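Formylmethanofuran--tetrahydromethanopterin formyltransferase (Methanosarcina barkeri, PDB 1M5S) catalyses the reversible transfer of a formyl group from formylmethanofuran to tetrahydromethanopterin, a step of methanogenesis from carbon dioxide. Local coordinates at residues Ala54-Leu59 against Val72-Cys77; Gly205-Ala210 against Lys217-Glu222. All blocks are in the same frame, centred on the assembly; numbering follows the deposited sequence.

Interaction 1: Ala54-Leu59 against Val72-Cys77; sequences AGIERL and VYVQIC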
loop_
_atom_site.group_PDB
_atom_site.type_symbol
_atom_site.label_atom_id
_atom_site.label_comp_id
_atom_site.label_asym_id
_atom_site.label_seq_id
_atom_site.Cartn_x
_atom_site.Cartn_y
_atom_site.Cartn_z
ATOM N N ALA A 54 -7.787 -12.232 -16.473
ATOM C CA ALA A 54 -6.838 -12.645 -15.453
ATOM C C ALA A 54 -6.991 -11.839 -14.168
ATOM O O ALA A 54 -7.549 -10.740 -14.159
ATOM C CB ALA A 54 -5.417 -12.521 -15.994
ATOM N N GLY A 55 -6.484 -12.396 -13.079
ATOM C CA GLY A 55 -6.519 -11.679 -11.822
ATOM C C GLY A 55 -5.945 -12.482 -10.679
ATOM O O GLY A 55 -5.633 -13.674 -10.808
ATOM N N ILE A 56 -5.828 -11.819 -9.538
ATOM C CA ILE A 56 -5.312 -12.456 -8.346
ATOM C C ILE A 56 -6.447 -13.194 -7.644
ATOM O O ILE A 56 -7.534 -12.658 -7.462
ATOM C CB ILE A 56 -4.674 -11.406 -7.414
ATOM C CG1 ILE A 56 -3.375 -10.895 -8.040
ATOM C CG2 ILE A 56 -4.415 -12.005 -6.023
ATOM C CD1 ILE A 56 -2.924 -9.586 -7.488
ATOM N N GLU A 57 -6.203 -14.463 -7.340
ATOM C CA GLU A 57 -7.190 -15.324 -6.698
ATOM C C GLU A 57 -7.126 -15.112 -5.190
ATOM O O GLU A 57 -8.140 -14.875 -4.531
ATOM C CB GLU A 57 -6.890 -16.789 -7.057
ATOM C CG GLU A 57 -7.804 -17.811 -6.401
ATOM C CD GLU A 57 -7.338 -19.228 -6.599
ATOM O OE1 GLU A 57 -6.970 -19.579 -7.735
ATOM O OE2 GLU A 57 -7.323 -19.988 -5.608
ATOM N N ARG A 58 -5.919 -15.210 -4.656
ATOM C CA ARG A 58 -5.659 -15.026 -3.223
ATOM C C ARG A 58 -4.163 -15.150 -2.934
ATOM O O ARG A 58 -3.404 -15.722 -3.731
ATOM C CB ARG A 58 -6.402 -16.092 -2.415
ATOM C CG ARG A 58 -5.882 -17.509 -2.672
ATOM C CD ARG A 58 -5.803 -18.358 -1.400
ATOM N NE ARG A 58 -5.514 -19.775 -1.669
ATOM C CZ ARG A 58 -4.606 -20.495 -0.996
ATOM N NH1 ARG A 58 -3.886 -19.947 -0.008
ATOM N NH2 ARG A 58 -4.342 -21.786 -1.239
ATOM N N LEU A 59 -3.738 -14.521 -1.847
ATOM C CA LEU A 59 -2.361 -14.601 -1.385
ATOM C C LEU A 59 -2.043 -16.003 -0.888
ATOM O O LEU A 59 -2.897 -16.665 -0.307
ATOM C CB LEU A 59 -2.148 -13.592 -0.257
ATOM C CG LEU A 59 -1.793 -12.139 -0.579
ATOM C CD1 LEU A 59 -2.381 -11.711 -1.898
ATOM C CD2 LEU A 59 -2.296 -11.258 0.550
ATOM N N VAL A 72 1.491 -15.593 -4.513
ATOM C CA VAL A 72 0.173 -15.157 -4.979
ATOM C C VAL A 72 -0.305 -16.148 -6.044
ATOM O O VAL A 72 0.424 -16.441 -6.995
ATOM C CB VAL A 72 0.213 -13.741 -5.627
ATOM C CG1 VAL A 72 -1.187 -13.308 -6.015
ATOM C CG2 VAL A 72 0.826 -12.728 -4.675
ATOM N N TYR A 73 -1.500 -16.700 -5.842
ATOM C CA TYR A 73 -2.175 -17.489 -6.872
ATOM C C TYR A 73 -2.874 -16.567 -7.855
ATOM O O TYR A 73 -3.581 -15.638 -7.453
ATOM C CB TYR A 73 -3.212 -18.426 -6.253
ATOM C CG TYR A 73 -2.620 -19.561 -5.457
ATOM C CD1 TYR A 73 -2.148 -20.710 -6.087
ATOM C CD2 TYR A 73 -2.570 -19.502 -4.065
ATOM C CE1 TYR A 73 -1.654 -21.777 -5.347
ATOM C CE2 TYR A 73 -2.069 -20.557 -3.317
ATOM C CZ TYR A 73 -1.616 -21.694 -3.961
ATOM O OH TYR A 73 -1.155 -22.751 -3.208
ATOM N N VAL A 74 -2.595 -16.764 -9.138
ATOM C CA VAL A 74 -3.314 -16.054 -10.186
ATOM C C VAL A 74 -4.045 -17.051 -11.088
ATOM O O VAL A 74 -3.792 -18.258 -11.028
ATOM C CB VAL A 74 -2.366 -15.163 -11.039
ATOM C CG1 VAL A 74 -1.780 -14.045 -10.174
ATOM C CG2 VAL A 74 -1.258 -15.998 -11.660
ATOM N N GLN A 75 -5.098 -16.565 -11.731
ATOM C CA GLN A 75 -5.808 -17.334 -12.736
ATOM C C GLN A 75 -5.739 -16.552 -14.028
ATOM O O GLN A 75 -5.858 -15.328 -14.021
ATOM C CB GLN A 75 -7.268 -17.549 -12.329
ATOM C CG GLN A 75 -7.456 -18.529 -11.187
ATOM C CD GLN A 75 -8.917 -18.741 -10.823
ATOM O OE1 GLN A 75 -9.818 -18.398 -11.588
ATOM N NE2 GLN A 75 -9.152 -19.337 -9.657
ATOM N N ILE A 76 -5.314 -17.229 -15.086
ATOM C CA ILE A 76 -5.340 -16.647 -16.414
ATOM C C ILE A 76 -6.328 -17.470 -17.232
ATOM O O ILE A 76 -6.345 -18.697 -17.138
ATOM C CB ILE A 76 -3.940 -16.668 -17.057
ATOM C CG1 ILE A 76 -2.982 -15.794 -16.232
ATOM C CG2 ILE A 76 -4.006 -16.151 -18.485
ATOM C CD1 ILE A 76 -1.497 -16.097 -16.443
ATOM N N CYS A 77 -7.279 -16.770 -17.843
ATOM C CA CYS A 77 -8.467 -17.389 -18.424
ATOM C C CYS A 77 -8.566 -17.031 -19.898
ATOM O O CYS A 77 -8.272 -15.896 -20.300
ATOM C CB CYS A 77 -9.736 -16.894 -17.718
ATOM S SG CYS A 77 -9.756 -17.048 -15.912
#
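Glu57 and Arg58 together face the single residue Tyr73, forming a beta bulge in the antiparallel hairpin of strands 53-60 and 71-78. Glu57 N donates to Tyr73 O (2.9 Å), while Tyr73 N donates to Arg58 O (3.0 Å). The extra residue turns Glu57 CB toward the partner strand, where it rests 3.5 Å from Tyr73 O. Beyond it the chain is extended, with CG anti to the backbone N (chi1 177°); Glu57 CG and CD approach Gln75 NE2 (3.8 and 3.6 Å), and Glu57 OE1 accepts a bond from Gln75 NE2 at 2.9 Å. Glu57 OE1 lies near the plane of the Gln75 amide, whereas NE2 meets it from above the carboxylate plane, the two planes standing 71° apart. OE2 takes Arg22 and the amide of Gly192, so both oxygens of this buried acid have partners. A flat aromatic suits Tyr73, whose ring also makes a cation-pi contact with Arg22: Tyr73 CE2 sits over one face of the Arg58 guanidinium, 3.3 Å from Arg58 NH2, with the planes inclined by 39°. Arg58 NH1 also pairs with Glu64. The face carrying Ile56 and Val72 is aliphatic and packs on helix 30-41. There Ile56 CG2 presses on Val72 CG1 at 3.5 Å, tighter than usual for two methyl groups.

Interaction 2: Gly205-Ala210 against Lys217-Glu222; sequences GSKSGA and KATANE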
loop_
_atom_site.group_PDB
_atom_site.type_symbol
_atom_site.label_atom_id
_atom_site.label_comp_id
_atom_site.label_asym_id
_atom_site.label_seq_id
_atom_site.Cartn_x
_atom_site.Cartn_y
_atom_site.Cartn_z
ATOM N N GLY A 205 -20.378 -1.879 -17.259
ATOM C CA GLY A 205 -21.504 -2.735 -17.618
ATOM C C GLY A 205 -21.790 -2.717 -19.114
ATOM O O GLY A 205 -21.293 -1.855 -19.836
ATOM N N SER A 206 -22.611 -3.644 -19.589
ATOM C CA SER A 206 -22.945 -3.666 -21.009
ATOM C C SER A 206 -24.163 -4.524 -21.332
ATOM O O SER A 206 -24.470 -5.486 -20.621
ATOM C CB SER A 206 -21.739 -4.152 -21.824
ATOM O OG SER A 206 -21.446 -5.511 -21.531
ATOM N N LYS A 207 -24.852 -4.165 -22.412
ATOM C CA LYS A 207 -25.865 -5.036 -23.005
ATOM C C LYS A 207 -25.303 -5.767 -24.227
ATOM O O LYS A 207 -24.297 -5.345 -24.807
ATOM C CB LYS A 207 -27.109 -4.228 -23.397
ATOM C CG LYS A 207 -26.869 -3.167 -24.450
ATOM C CD LYS A 207 -28.176 -2.500 -24.845
ATOM C CE LYS A 207 -27.988 -1.538 -26.004
ATOM N NZ LYS A 207 -27.326 -0.277 -25.588
ATOM N N SER A 208 -26.026 -6.797 -24.666
ATOM C CA SER A 208 -25.578 -7.707 -25.720
ATOM C C SER A 208 -25.486 -7.105 -27.124
ATOM O O SER A 208 -24.825 -7.672 -27.993
ATOM C CB SER A 208 -26.491 -8.934 -25.765
ATOM O OG SER A 208 -25.738 -10.130 -25.870
ATOM N N GLY A 209 -26.153 -5.980 -27.359
ATOM C CA GLY A 209 -26.172 -5.430 -28.703
ATOM C C GLY A 209 -25.998 -3.930 -28.776
ATOM O O GLY A 209 -25.192 -3.360 -28.046
ATOM N N ALA A 210 -26.719 -3.305 -29.704
ATOM C CA ALA A 210 -26.709 -1.855 -29.860
ATOM C C ALA A 210 -28.040 -1.357 -30.422
ATOM O O ALA A 210 -28.592 -1.943 -31.349
ATOM C CB ALA A 210 -25.574 -1.442 -30.774
ATOM N N LYS A 217 -20.536 -5.002 -31.038
ATOM C CA LYS A 217 -21.074 -6.245 -30.491
ATOM C C LYS A 217 -21.580 -6.092 -29.051
ATOM O O LYS A 217 -22.341 -6.928 -28.565
ATOM C CB LYS A 217 -20.031 -7.374 -30.576
ATOM C CG LYS A 217 -18.896 -7.305 -29.544
ATOM C CD LYS A 217 -17.982 -8.534 -29.620
ATOM C CE LYS A 217 -18.744 -9.830 -29.346
ATOM N NZ LYS A 217 -17.888 -11.033 -29.545
ATOM N N ALA A 218 -21.180 -5.009 -28.390
ATOM C CA ALA A 218 -21.613 -4.729 -27.023
ATOM C C ALA A 218 -21.546 -3.231 -26.736
ATOM O O ALA A 218 -20.619 -2.547 -27.171
ATOM C CB ALA A 218 -20.744 -5.501 -26.024
ATOM N N THR A 219 -22.580 -2.710 -26.081
ATOM C CA THR A 219 -22.602 -1.306 -25.681
ATOM C C THR A 219 -23.061 -1.160 -24.231
ATOM O O THR A 219 -23.519 -2.123 -23.609
ATOM C CB THR A 219 -23.549 -0.468 -26.570
ATOM O OG1 THR A 219 -24.882 -0.972 -26.455
ATOM C CG2 THR A 219 -23.117 -0.512 -28.020
ATOM N N ALA A 220 -22.972 0.058 -23.709
ATOM C CA ALA A 220 -23.498 0.351 -22.380
ATOM C C ALA A 220 -24.998 0.072 -22.356
ATOM O O ALA A 220 -25.725 0.459 -23.277
ATOM C CB ALA A 220 -23.225 1.808 -22.014
ATOM N N ASN A 221 -25.429 -0.705 -21.368
ATOM C CA ASN A 221 -26.848 -0.910 -21.102
ATOM C C ASN A 221 -27.462 0.339 -20.450
ATOM O O ASN A 221 -27.347 0.549 -19.241
ATOM C CB ASN A 221 -27.021 -2.124 -20.195
ATOM C CG ASN A 221 -28.464 -2.550 -20.054
ATOM O OD1 ASN A 221 -28.748 -3.696 -19.709
ATOM N ND2 ASN A 221 -29.384 -1.618 -20.267
ATOM N N GLU A 222 -28.161 1.137 -21.254
ATOM C CA GLU A 222 -28.705 2.419 -20.805
ATOM C C GLU A 222 -29.728 2.280 -19.673
ATOM O O GLU A 222 -30.068 3.265 -19.017
ATOM C CB GLU A 222 -29.333 3.171 -21.991
ATOM C CG GLU A 222 -30.586 2.511 -22.585
ATOM C CD GLU A 222 -30.279 1.292 -23.443
ATOM O OE1 GLU A 222 -29.147 1.197 -23.967
ATOM O OE2 GLU A 222 -31.172 0.430 -23.599
#
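Ala218 CA comes 3.5 Å from Lys207 O in a CA-H...O contact. Next comes Thr219, whose carbonyl O receives Lys207 N at 2.7 Å, while the return bond from Thr219 N to Lys207 O is weak. These two residues form a single antiparallel beta bridge within the long connection between strands 193-194 and 243-251, and the bonds of Lys207 NZ add to it. Threonine suits this place because it has two branches: Thr219 OG1 accepts Lys207 NZ at 2.7 Å and also bonds Asp126 of a neighbouring subunit, while Thr219 CG2 lies 3.8 Å from Ala210 CB. Ala220 offers its carbonyl O to Lys207 NZ (2.9 Å), the donor tilted 31° from the carbonyl plane, and its small methyl packs on Phe124 of that other subunit. The CB of Asn221 rests 3.8 Å from Lys207 CB. At Glu222, OE1 turns its syn lone pair to Lys207 NZ in a salt bridge of 2.8 Å, which the lysine reaches by bending at its last torsion (chi4 -75°). Lys207 NZ forms a further salt bridge with Asp126 of the neighbouring subunit. A methionine in place of Lys207 would probably leave Glu222 and that Asp126 without their shared positive charge.

Interactions 1 and 2 follow one another along the chain, with their centres 27 Å apart and their nearest atoms about 14 Å apart. Interaction 1 lies in the N-terminal half of the chain, interaction 2 in the proximal lobe. The first is internal: its centre is 7 Å from the centre of the chain, and no other chain of the tetramer touches it. The second lies 21 Å from that centre and forms part of a subunit interface, where Lys207 and Thr219 meet Asp126 of the neighbouring subunit. An indirect connection runs through strand 193-194: residues of 54-59 and 72-77 pack on it, and the loop holding 205-210 and 217-222 follows it in sequence.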